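Local coordinates for cellulose binding protein (Clavibacter michiganensis, PDB 4JJO) that probably hydrolyses internal beta-1,4-glucosidic linkages of cellulose as a whole enzyme, of which this piece is the cellulose-binding expansin module, at residues 134-145 with 162-173. Numbering follows the deposited sequence.
Sequences IDRVEIQAGRQW and IQDGPLTVKVTD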
# COMPACT_ATOMS: atom_id res chain seq x y z
N ILE A 134 -2.70 -7.24 3.16
CA ILE A 134 -2.11 -7.82 4.36
C ILE A 134 -3.22 -8.09 5.36
O ILE A 134 -4.03 -7.21 5.64
CB ILE A 134 -1.06 -6.88 4.97
CG1 ILE A 134 0.16 -6.79 4.05
CG2 ILE A 134 -0.64 -7.35 6.36
CD1 ILE A 134 1.16 -5.72 4.45
N ASP A 135 -3.26 -9.31 5.90
CA ASP A 135 -4.32 -9.70 6.82
C ASP A 135 -3.97 -9.32 8.25
O ASP A 135 -4.82 -8.85 9.01
CB ASP A 135 -4.59 -11.20 6.73
CG ASP A 135 -5.70 -11.65 7.66
OD1 ASP A 135 -6.88 -11.57 7.27
OD2 ASP A 135 -5.39 -12.08 8.79
N ARG A 136 -2.72 -9.55 8.63
CA ARG A 136 -2.28 -9.19 9.98
C ARG A 136 -0.77 -8.99 10.07
O ARG A 136 -0.01 -9.50 9.26
CB ARG A 136 -2.73 -10.24 10.99
CG ARG A 136 -2.53 -11.68 10.56
CD ARG A 136 -3.19 -12.62 11.56
NE ARG A 136 -2.61 -13.96 11.55
CZ ARG A 136 -2.94 -14.92 10.69
NH1 ARG A 136 -3.84 -14.70 9.74
NH2 ARG A 136 -2.36 -16.11 10.77
N VAL A 137 -0.37 -8.23 11.08
CA VAL A 137 1.03 -7.93 11.34
C VAL A 137 1.28 -8.13 12.82
O VAL A 137 0.54 -7.60 13.65
CB VAL A 137 1.38 -6.48 10.95
CG1 VAL A 137 2.80 -6.13 11.35
CG2 VAL A 137 1.17 -6.27 9.45
N GLU A 138 2.31 -8.89 13.16
CA GLU A 138 2.61 -9.21 14.55
C GLU A 138 4.07 -8.95 14.89
O GLU A 138 4.96 -9.12 14.05
CB GLU A 138 2.29 -10.68 14.83
CG GLU A 138 0.82 -11.04 14.73
CD GLU A 138 0.61 -12.54 14.62
OE1 GLU A 138 1.01 -13.13 13.60
OE2 GLU A 138 0.05 -13.14 15.57
N ILE A 139 4.32 -8.53 16.13
CA ILE A 139 5.67 -8.36 16.63
C ILE A 139 5.95 -9.40 17.71
O ILE A 139 5.10 -9.68 18.55
CB ILE A 139 5.90 -6.96 17.22
CG1 ILE A 139 5.78 -5.90 16.12
CG2 ILE A 139 7.27 -6.88 17.89
CD1 ILE A 139 5.98 -4.48 16.60
N GLN A 140 7.15 -9.98 17.67
CA GLN A 140 7.50 -11.05 18.60
C GLN A 140 7.63 -10.52 20.02
O GLN A 140 8.25 -9.48 20.26
CB GLN A 140 8.80 -11.73 18.17
CG GLN A 140 9.06 -13.04 18.89
CD GLN A 140 9.93 -13.99 18.07
OE1 GLN A 140 10.87 -13.57 17.40
NE2 GLN A 140 9.60 -15.27 18.11
N ALA A 141 7.04 -11.25 20.97
CA ALA A 141 7.12 -10.92 22.38
C ALA A 141 7.49 -12.18 23.15
O ALA A 141 6.62 -12.96 23.52
CB ALA A 141 5.79 -10.37 22.87
N GLY A 142 8.79 -12.36 23.38
CA GLY A 142 9.29 -13.60 23.93
C GLY A 142 9.20 -14.68 22.87
O GLY A 142 9.90 -14.62 21.86
N ARG A 143 8.33 -15.66 23.10
CA ARG A 143 7.99 -16.62 22.06
C ARG A 143 6.49 -16.58 21.78
O ARG A 143 5.91 -17.53 21.25
CB ARG A 143 8.46 -18.03 22.43
CG ARG A 143 7.98 -18.56 23.76
CD ARG A 143 8.39 -20.02 23.93
NE ARG A 143 7.61 -20.71 24.95
CZ ARG A 143 8.07 -21.12 26.14
NH1 ARG A 143 9.34 -20.91 26.49
NH2 ARG A 143 7.26 -21.74 26.97
N GLN A 144 5.87 -15.46 22.14
CA GLN A 144 4.50 -15.16 21.74
C GLN A 144 4.51 -14.12 20.63
O GLN A 144 5.58 -13.71 20.17
CB GLN A 144 3.69 -14.62 22.92
CG GLN A 144 2.85 -15.67 23.62
CD GLN A 144 3.68 -16.80 24.19
OE1 GLN A 144 4.35 -16.65 25.21
NE2 GLN A 144 3.65 -17.95 23.51
N TRP A 145 3.33 -13.69 20.21
CA TRP A 145 3.20 -12.67 19.19
C TRP A 145 2.18 -11.61 19.60
O TRP A 145 1.06 -11.93 20.00
CB TRP A 145 2.78 -13.30 17.86
CG TRP A 145 3.82 -14.21 17.30
CD1 TRP A 145 3.89 -15.56 17.45
CD2 TRP A 145 4.94 -13.83 16.50
NE1 TRP A 145 4.99 -16.05 16.79
CE2 TRP A 145 5.65 -15.01 16.20
CE3 TRP A 145 5.42 -12.61 16.01
CZ2 TRP A 145 6.81 -15.00 15.43
CZ3 TRP A 145 6.57 -12.61 15.24
CH2 TRP A 145 7.25 -13.79 14.96
N ILE A 162 6.17 -2.88 23.38
CA ILE A 162 6.95 -3.97 22.80
C ILE A 162 8.29 -4.08 23.50
O ILE A 162 8.71 -3.16 24.21
CB ILE A 162 7.18 -3.76 21.30
CG1 ILE A 162 7.82 -2.39 21.03
CG2 ILE A 162 5.87 -3.89 20.54
CD1 ILE A 162 8.32 -2.22 19.61
N GLN A 163 8.96 -5.21 23.30
CA GLN A 163 10.21 -5.49 23.97
C GLN A 163 11.38 -4.73 23.34
O GLN A 163 11.33 -4.36 22.16
CB GLN A 163 10.50 -6.99 23.98
CG GLN A 163 10.72 -7.59 22.60
CD GLN A 163 10.87 -9.10 22.66
OE1 GLN A 163 10.11 -9.78 23.35
NE2 GLN A 163 11.86 -9.63 21.95
N ASP A 164 12.41 -4.50 24.14
CA ASP A 164 13.61 -3.80 23.69
C ASP A 164 14.43 -4.73 22.81
O ASP A 164 14.18 -5.94 22.76
CB ASP A 164 14.42 -3.35 24.90
CG ASP A 164 15.63 -2.53 24.52
OD1 ASP A 164 15.65 -1.96 23.41
OD2 ASP A 164 16.57 -2.44 25.34
N GLY A 165 15.40 -4.17 22.10
CA GLY A 165 16.25 -4.96 21.23
C GLY A 165 15.66 -5.11 19.84
O GLY A 165 14.68 -4.44 19.50
N PRO A 166 16.26 -5.99 19.02
CA PRO A 166 15.86 -6.20 17.62
C PRO A 166 14.43 -6.70 17.52
O PRO A 166 14.02 -7.55 18.30
CB PRO A 166 16.83 -7.28 17.13
CG PRO A 166 17.93 -7.32 18.14
CD PRO A 166 17.33 -6.91 19.43
N LEU A 167 13.68 -6.16 16.56
CA LEU A 167 12.30 -6.59 16.34
C LEU A 167 12.22 -7.75 15.37
O LEU A 167 12.95 -7.79 14.37
CB LEU A 167 11.45 -5.44 15.80
CG LEU A 167 11.01 -4.34 16.76
CD1 LEU A 167 12.20 -3.66 17.39
CD2 LEU A 167 10.12 -3.34 16.03
N THR A 168 11.35 -8.70 15.67
CA THR A 168 10.98 -9.74 14.72
C THR A 168 9.52 -9.53 14.35
O THR A 168 8.64 -9.53 15.22
CB THR A 168 11.19 -11.15 15.28
OG1 THR A 168 12.59 -11.37 15.53
CG2 THR A 168 10.70 -12.19 14.29
N VAL A 169 9.26 -9.34 13.07
CA VAL A 169 7.92 -9.02 12.60
C VAL A 169 7.38 -10.11 11.69
O VAL A 169 8.04 -10.51 10.73
CB VAL A 169 7.91 -7.68 11.83
CG1 VAL A 169 6.51 -7.37 11.31
CG2 VAL A 169 8.42 -6.56 12.71
N LYS A 170 6.17 -10.57 11.99
CA LYS A 170 5.51 -11.55 11.15
C LYS A 170 4.36 -10.91 10.38
O LYS A 170 3.44 -10.34 10.98
CB LYS A 170 4.98 -12.72 11.98
CG LYS A 170 4.26 -13.76 11.14
CD LYS A 170 4.38 -15.14 11.75
CE LYS A 170 3.79 -15.19 13.14
NZ LYS A 170 3.88 -16.56 13.71
N VAL A 171 4.43 -11.01 9.06
CA VAL A 171 3.40 -10.46 8.20
C VAL A 171 2.72 -11.58 7.42
O VAL A 171 3.37 -12.35 6.70
CB VAL A 171 3.99 -9.44 7.21
CG1 VAL A 171 2.89 -8.76 6.42
CG2 VAL A 171 4.82 -8.40 7.97
N THR A 172 1.40 -11.67 7.57
CA THR A 172 0.61 -12.69 6.90
C THR A 172 -0.32 -12.01 5.91
O THR A 172 -1.02 -11.07 6.26
CB THR A 172 -0.24 -13.49 7.91
OG1 THR A 172 0.59 -13.94 8.99
CG2 THR A 172 -0.92 -14.68 7.25
N ASP A 173 -0.33 -12.47 4.66
CA ASP A 173 -1.14 -11.82 3.64
C ASP A 173 -2.52 -12.46 3.53
O ASP A 173 -2.82 -13.44 4.21
CB ASP A 173 -0.43 -11.82 2.28
CG ASP A 173 -0.30 -13.20 1.66
OD1 ASP A 173 -0.99 -14.15 2.10
OD2 ASP A 173 0.50 -13.34 0.71
O HOH W 1 1.29 -12.14 10.96
O HOH W 2 7.63 -7.20 21.86
O HOH W 3 10.51 -8.54 18.58
O HOH W 4 11.66 -12.87 21.77
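K170 lays its chain across the indole of W145 on the more polar face, that of R136, E138, K170 and T172, of an antiparallel pair, strands 134-141 and 167-173 of the expansin C-terminal domain. CE stands over the six-membered ring, 3.7 Å from its centroid, while NZ makes a cation-pi contact 3.6 Å from that of the five-membered ring; a bend at chi3 (59°) in the otherwise extended chain carries the amine there. E138 runs alongside, OE1 4.5 Å from K170 NZ, too far for a salt bridge but near enough that it may soften the charge.

The backbone pairs K170 with E138 through two hydrogen bonds, N of K170 to O of E138 being 2.8 Å. At the far end D135 and R136 both donate to T172 O, a classic beta bulge. From the bulge itself, the R136 guanidinium turns one face to T172 CG2, which sits toward its rim, and is steadied by a salt bridge from NH1 to D135 OD2 (3.2 Å). One water bridges E138 OE1, K170 O and T172 OG1.

Near the type II' turn from A141 to Q144, G142 N donates to Q163 OE1 at 2.9 Å, and two waters link Q140 O to the N atoms of Q163 and T168.

On the opposite face, branched V137, I139, V169 and V171 suit a dry interior: V137 CG1 meets V169 CG1 at 3.9 Å, and strand 124-128 packs on this layer. The pair is thus two-sided, apolar inward and polar-aromatic outward.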